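Local coordinates for protein DNA alpha-glucosyltransferase (Enterobacteria phage T4, PDB 1XV5) that is a phage glycosyltransferase of the GT-B fold, with uridine-5'-diphosphate bound in this model, at residues I4-A9 / I80-P85. Residues are numbered along the deposited sequence; the frame is centred on the assembly and turned at random.
Sequences ICIFMA and IINSVP
Phe-7 and Ile-80 show how two parallel strands are laced at the centre of the N-terminal of two Rossmann-like sheets in this GT-B protein. The N of Phe-7 gives a nearly straight hydrogen bond to the O of Ile-80 (2.7 Å), while the N of Ile-80 reaches back to the O of Cys-5 (2.8 Å), so Ile-80 is gripped through both amide and carbonyl. The ladder continues from Asn-82 N to Phe-7 O (3.0 Å), the same oxygen that receives a CA-H...O contact from Ile-81. Beyond it, Ala-9 N makes a weak, bent bond to Ser-83 O, where strand 3-8 has given way to loop.

On the face bearing Ile-6, CD1 of Ile-80, anti to its CA (chi2 176°), reaches the CG2 methyl of Ile-4 at 3.7 Å. On the other face the Phe-7 ring is set obliquely to Ile-81, with CD1 no nearer than 4.5 Å to CG1, and Ala-9 CB sits over one ring face, toward its rim, while also touching CD of Pro-85 (3.8 Å). Ser-83 OG lies 3.2 Å from Met-8 CA and is hydrogen-bonded to Arg-10 N, joining Ser-83 to the loop that follows strand 3-8.

The pair, adjacent in the strand order 3-2-1-4-5-6-7, is buried: helix 17-30 packs on Met-8 and Ile-80, Tyr-97 of helix 91-103 covers Ala-9, Ile-81 and Pro-85, and strands 34-40 and 109-114 flank the two.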
ATOM      1  N   ILE A   4     -15.897  -4.546 -15.833  1.00 24.26           N
ATOM      2  CA  ILE A   4     -15.294  -4.873 -14.549  1.00 22.89           C
ATOM      3  C   ILE A   4     -15.919  -4.068 -13.414  1.00 21.98           C
ATOM      4  O   ILE A   4     -16.179  -2.875 -13.562  1.00 22.80           O
ATOM      5  CB  ILE A   4     -13.773  -4.566 -14.555  1.00 22.61           C
ATOM      6  CG1 ILE A   4     -13.110  -5.177 -15.793  1.00 22.50           C
ATOM      7  CG2 ILE A   4     -13.128  -5.112 -13.287  1.00 20.47           C
ATOM      8  CD1 ILE A   4     -13.185  -6.686 -15.853  1.00 21.65           C
ATOM      9  N   CYS A   5     -16.176  -4.727 -12.290  1.00 20.90           N
ATOM     10  CA  CYS A   5     -16.714  -4.041 -11.123  1.00 21.61           C
ATOM     11  C   CYS A   5     -15.734  -4.245  -9.980  1.00 21.41           C
ATOM     12  O   CYS A   5     -15.512  -5.372  -9.541  1.00 21.61           O
ATOM     13  CB  CYS A   5     -18.081  -4.589 -10.706  1.00 22.37           C
ATOM     14  SG  CYS A   5     -18.714  -3.796  -9.184  1.00 23.77           S
ATOM     15  N   ILE A   6     -15.136  -3.152  -9.520  1.00 20.47           N
ATOM     16  CA  ILE A   6     -14.187  -3.200  -8.417  1.00 18.32           C
ATOM     17  C   ILE A   6     -14.969  -2.827  -7.165  1.00 18.07           C
ATOM     18  O   ILE A   6     -15.491  -1.718  -7.049  1.00 18.17           O
ATOM     19  CB  ILE A   6     -13.028  -2.219  -8.659  1.00 18.00           C
ATOM     20  CG1 ILE A   6     -12.357  -2.559  -9.993  1.00 18.62           C
ATOM     21  CG2 ILE A   6     -12.023  -2.302  -7.513  1.00 18.63           C
ATOM     22  CD1 ILE A   6     -11.281  -1.580 -10.421  1.00 16.70           C
ATOM     23  N   PHE A   7     -15.031  -3.770  -6.232  1.00 18.25           N
ATOM     24  CA  PHE A   7     -15.811  -3.624  -5.009  1.00 19.35           C
ATOM     25  C   PHE A   7     -14.998  -3.619  -3.711  1.00 19.35           C
ATOM     26  O   PHE A   7     -14.271  -4.569  -3.419  1.00 19.38           O
ATOM     27  CB  PHE A   7     -16.826  -4.776  -4.985  1.00 20.21           C
ATOM     28  CG  PHE A   7     -17.860  -4.693  -3.894  1.00 21.92           C
ATOM     29  CD1 PHE A   7     -18.517  -5.851  -3.478  1.00 21.76           C
ATOM     30  CD2 PHE A   7     -18.221  -3.478  -3.324  1.00 23.44           C
ATOM     31  CE1 PHE A   7     -19.520  -5.803  -2.511  1.00 22.38           C
ATOM     32  CE2 PHE A   7     -19.226  -3.419  -2.355  1.00 23.59           C
ATOM     33  CZ  PHE A   7     -19.876  -4.585  -1.950  1.00 23.74           C
ATOM     34  N   MET A   8     -15.126  -2.540  -2.941  1.00 20.66           N
ATOM     35  CA  MET A   8     -14.463  -2.423  -1.642  1.00 20.07           C
ATOM     36  C   MET A   8     -15.564  -2.488  -0.584  1.00 20.25           C
ATOM     37  O   MET A   8     -16.086  -1.457  -0.153  1.00 20.07           O
ATOM     38  CB  MET A   8     -13.703  -1.098  -1.522  1.00 21.26           C
ATOM     39  CG  MET A   8     -12.336  -1.099  -2.192  1.00 22.12           C
ATOM     40  SD  MET A   8     -11.470   0.484  -2.017  1.00 24.42           S
ATOM     41  CE  MET A   8     -12.260   1.410  -3.305  1.00 21.52           C
ATOM     42  N   ALA A   9     -15.917  -3.705  -0.177  1.00 20.77           N
ATOM     43  CA  ALA A   9     -16.976  -3.921   0.806  1.00 21.41           C
ATOM     44  C   ALA A   9     -16.646  -3.447   2.217  1.00 22.94           C
ATOM     45  O   ALA A   9     -17.524  -3.401   3.078  1.00 23.63           O
ATOM     46  CB  ALA A   9     -17.370  -5.394   0.831  1.00 21.62           C
ATOM     47  N   ILE A  80     -14.333  -7.815  -8.857  1.00 19.05           N
ATOM     48  CA  ILE A  80     -13.118  -7.842  -8.063  1.00 18.93           C
ATOM     49  C   ILE A  80     -13.394  -7.310  -6.668  1.00 18.15           C
ATOM     50  O   ILE A  80     -13.731  -6.142  -6.493  1.00 21.14           O
ATOM     51  CB  ILE A  80     -12.008  -7.004  -8.724  1.00 19.65           C
ATOM     52  CG1 ILE A  80     -11.744  -7.533 -10.138  1.00 19.65           C
ATOM     53  CG2 ILE A  80     -10.734  -7.070  -7.883  1.00 18.32           C
ATOM     54  CD1 ILE A  80     -10.730  -6.729 -10.922  1.00 17.71           C
ATOM     55  N   ILE A  81     -13.264  -8.181  -5.676  1.00 17.44           N
ATOM     56  CA  ILE A  81     -13.505  -7.797  -4.296  1.00 17.16           C
ATOM     57  C   ILE A  81     -12.172  -7.578  -3.590  1.00 16.90           C
ATOM     58  O   ILE A  81     -11.428  -8.527  -3.328  1.00 18.79           O
ATOM     59  CB  ILE A  81     -14.317  -8.881  -3.570  1.00 17.22           C
ATOM     60  CG1 ILE A  81     -15.606  -9.154  -4.352  1.00 19.93           C
ATOM     61  CG2 ILE A  81     -14.642  -8.426  -2.155  1.00 16.12           C
ATOM     62  CD1 ILE A  81     -16.520 -10.185  -3.709  1.00 21.26           C
ATOM     63  N   ASN A  82     -11.874  -6.319  -3.291  1.00 16.65           N
ATOM     64  CA  ASN A  82     -10.616  -5.971  -2.643  1.00 16.42           C
ATOM     65  C   ASN A  82     -10.674  -5.837  -1.127  1.00 17.05           C
ATOM     66  O   ASN A  82      -9.639  -5.712  -0.476  1.00 17.16           O
ATOM     67  CB  ASN A  82     -10.048  -4.691  -3.261  1.00 15.70           C
ATOM     68  CG  ASN A  82      -9.525  -4.913  -4.666  1.00 16.25           C
ATOM     69  OD1 ASN A  82      -8.867  -5.915  -4.938  1.00 17.61           O
ATOM     70  ND2 ASN A  82      -9.803  -3.974  -5.561  1.00 15.94           N
ATOM     71  N   SER A  83     -11.875  -5.863  -0.561  1.00 17.29           N
ATOM     72  CA  SER A  83     -12.026  -5.774   0.885  1.00 17.29           C
ATOM     73  C   SER A  83     -13.421  -6.226   1.296  1.00 18.06           C
ATOM     74  O   SER A  83     -14.355  -6.185   0.494  1.00 19.76           O
ATOM     75  CB  SER A  83     -11.776  -4.340   1.375  1.00 16.76           C
ATOM     76  OG  SER A  83     -12.724  -3.432   0.846  1.00 17.57           O
ATOM     77  N   VAL A  84     -13.551  -6.665   2.542  1.00 19.52           N
ATOM     78  CA  VAL A  84     -14.833  -7.126   3.067  1.00 21.39           C
ATOM     79  C   VAL A  84     -15.195  -6.308   4.308  1.00 21.76           C
ATOM     80  O   VAL A  84     -14.347  -5.617   4.870  1.00 21.44           O
ATOM     81  CB  VAL A  84     -14.778  -8.632   3.430  1.00 20.79           C
ATOM     82  CG1 VAL A  84     -14.351  -9.444   2.208  1.00 22.49           C
ATOM     83  CG2 VAL A  84     -13.817  -8.864   4.594  1.00 22.57           C
ATOM     84  N   PRO A  85     -16.461  -6.374   4.752  1.00 22.80           N
ATOM     85  CA  PRO A  85     -16.900  -5.621   5.933  1.00 23.59           C
ATOM     86  C   PRO A  85     -16.038  -5.829   7.179  1.00 24.83           C
ATOM     87  O   PRO A  85     -15.540  -6.926   7.425  1.00 25.56           O
ATOM     88  CB  PRO A  85     -18.333  -6.113   6.137  1.00 24.26           C
ATOM     89  CG  PRO A  85     -18.781  -6.418   4.739  1.00 21.92           C
ATOM     90  CD  PRO A  85     -17.580  -7.138   4.173  1.00 22.84           C
TER